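Local coordinates for protein Cif-like 1 (Burkholderia cenocepacia, PDB 7JQY) that probably hydrolyses epoxides, as a Cif-like member of the alpha/beta hydrolase fold family, at residues Thr138-Leu143 with Leu246-Leu251. The protein carries 1 engineered substitution. Numbering follows the deposited sequence.
Sequences TEIVKL and LPMPVL
The carbonyl oxygen of Leu143 accepts a hydrogen bond from Leu251 N, 2.9 Å from Leu143 O and lying in the carbonyl plane, and is also approached by the CA-H of Val250, whose CA is 3.2 Å from the same oxygen. This is how parallel strands join in the central sheet of an alpha/beta hydrolase, where strands 140-146 and 250-255 are adjacent although a long, mainly helical part of the chain separates them in sequence. The same residue uses its N-H in the other direction, Leu143 N giving a fairly straight bond to Pro249 O (161° at the hydrogen), and so bonds to the residues on both sides of Val250. On the face shared by Leu143 and Val250, Leu143 CG stands opposite the backbone N (chi1 171°), and CD2 meets Leu246 CD1 at 3.8 Å, the two side chains crossing at about a right angle and both packed against helix 124-135. Lys142 instead runs extended past the Pro249 ring, its NZ bonded to Phe301 O. Where the chain turns at Val141, Met248 packs against the corner, with CB 3.3 Å from Val141 O. Bends at chi2 and chi3 return its CE to Ile140, 3.6 Å from Ile140 O and 3.9 Å from Ile140 CB.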
loop_
_atom_site.group_PDB
_atom_site.type_symbol
_atom_site.label_atom_id
_atom_site.label_comp_id
_atom_site.label_asym_id
_atom_site.label_seq_id
_atom_site.Cartn_x
_atom_site.Cartn_y
_atom_site.Cartn_z
ATOM N N THR B 138 3.061 -38.638 37.013
ATOM C CA THR B 138 3.954 -38.611 38.169
ATOM C C THR B 138 4.808 -37.350 38.188
ATOM O O THR B 138 5.254 -36.918 39.258
ATOM C CB THR B 138 4.821 -39.872 38.205
ATOM O OG1 THR B 138 5.683 -39.904 37.063
ATOM C CG2 THR B 138 3.938 -41.124 38.211
ATOM N N GLU B 139 5.052 -36.756 37.018
ATOM C CA GLU B 139 5.942 -35.610 36.887
ATOM C C GLU B 139 5.265 -34.270 37.159
ATOM O O GLU B 139 5.964 -33.257 37.260
ATOM C CB GLU B 139 6.569 -35.594 35.486
ATOM C CG GLU B 139 7.389 -36.836 35.196
ATOM C CD GLU B 139 8.019 -36.834 33.818
ATOM O OE1 GLU B 139 8.239 -35.734 33.261
ATOM O OE2 GLU B 139 8.303 -37.940 33.297
ATOM N N ILE B 140 3.944 -34.229 37.299
ATOM C CA ILE B 140 3.219 -32.994 37.582
ATOM C C ILE B 140 2.785 -33.039 39.039
ATOM O O ILE B 140 1.892 -33.812 39.407
ATOM C CB ILE B 140 2.010 -32.814 36.652
ATOM C CG1 ILE B 140 2.447 -32.751 35.188
ATOM C CG2 ILE B 140 1.208 -31.577 37.040
ATOM C CD1 ILE B 140 3.545 -31.738 34.912
ATOM N N VAL B 141 3.410 -32.204 39.871
ATOM C CA VAL B 141 3.043 -32.133 41.284
ATOM C C VAL B 141 1.640 -31.558 41.438
ATOM O O VAL B 141 0.761 -32.165 42.060
ATOM C CB VAL B 141 4.079 -31.305 42.062
ATOM C CG1 VAL B 141 3.744 -31.274 43.541
ATOM C CG2 VAL B 141 5.458 -31.859 41.843
ATOM N N LYS B 142 1.415 -30.374 40.871
ATOM C CA LYS B 142 0.121 -29.707 40.903
ATOM C C LYS B 142 -0.105 -29.029 39.559
ATOM O O LYS B 142 0.849 -28.650 38.869
ATOM C CB LYS B 142 0.032 -28.678 42.039
ATOM C CG LYS B 142 -0.074 -29.287 43.427
ATOM C CD LYS B 142 0.051 -28.226 44.503
ATOM C CE LYS B 142 0.022 -28.847 45.888
ATOM N NZ LYS B 142 0.505 -27.900 46.933
ATOM N N LEU B 143 -1.374 -28.883 39.193
ATOM C CA LEU B 143 -1.766 -28.337 37.901
ATOM C C LEU B 143 -2.849 -27.287 38.109
ATOM O O LEU B 143 -3.832 -27.540 38.814
ATOM C CB LEU B 143 -2.266 -29.453 36.976
ATOM C CG LEU B 143 -2.904 -29.039 35.657
ATOM C CD1 LEU B 143 -1.853 -28.448 34.726
ATOM C CD2 LEU B 143 -3.613 -30.223 35.012
ATOM N N LEU B 246 -6.997 -37.311 36.284
ATOM C CA LEU B 246 -5.688 -36.944 36.795
ATOM C C LEU B 246 -5.645 -37.134 38.308
ATOM O O LEU B 246 -6.623 -36.834 39.001
ATOM C CB LEU B 246 -5.342 -35.499 36.431
ATOM C CG LEU B 246 -5.259 -35.168 34.937
ATOM C CD1 LEU B 246 -5.149 -33.664 34.732
ATOM C CD2 LEU B 246 -4.101 -35.896 34.272
ATOM N N PRO B 247 -4.534 -37.644 38.845
ATOM C CA PRO B 247 -4.450 -37.910 40.288
ATOM C C PRO B 247 -3.934 -36.745 41.120
ATOM O O PRO B 247 -4.209 -36.675 42.321
ATOM C CB PRO B 247 -3.479 -39.092 40.355
ATOM C CG PRO B 247 -2.560 -38.864 39.179
ATOM C CD PRO B 247 -3.366 -38.169 38.109
ATOM N N MET B 248 -3.144 -35.855 40.521
ATOM C CA MET B 248 -2.559 -34.760 41.280
ATOM C C MET B 248 -3.603 -33.681 41.554
ATOM O O MET B 248 -4.581 -33.550 40.816
ATOM C CB MET B 248 -1.354 -34.186 40.527
ATOM C CG MET B 248 -1.712 -33.264 39.376
ATOM S SD MET B 248 -2.334 -34.157 37.932
ATOM C CE MET B 248 -0.927 -35.196 37.557
ATOM N N PRO B 249 -3.398 -32.867 42.593
ATOM C CA PRO B 249 -4.340 -31.772 42.865
ATOM C C PRO B 249 -4.400 -30.781 41.710
ATOM O O PRO B 249 -3.383 -30.442 41.096
ATOM C CB PRO B 249 -3.776 -31.120 44.133
ATOM C CG PRO B 249 -2.940 -32.170 44.769
ATOM C CD PRO B 249 -2.368 -32.982 43.642
ATOM N N VAL B 250 -5.613 -30.315 41.426
ATOM C CA VAL B 250 -5.884 -29.437 40.298
ATOM C C VAL B 250 -6.663 -28.230 40.791
ATOM O O VAL B 250 -7.575 -28.362 41.616
ATOM C CB VAL B 250 -6.666 -30.166 39.187
ATOM C CG1 VAL B 250 -7.069 -29.188 38.089
ATOM C CG2 VAL B 250 -5.838 -31.320 38.632
ATOM N N LEU B 251 -6.281 -27.050 40.303
ATOM C CA LEU B 251 -6.954 -25.790 40.593
ATOM C C LEU B 251 -7.511 -25.230 39.293
ATOM O O LEU B 251 -6.808 -25.223 38.276
ATOM C CB LEU B 251 -5.994 -24.786 41.242
ATOM C CG LEU B 251 -6.464 -23.337 41.410
ATOM C CD1 LEU B 251 -7.536 -23.229 42.476
ATOM C CD2 LEU B 251 -5.283 -22.417 41.736
#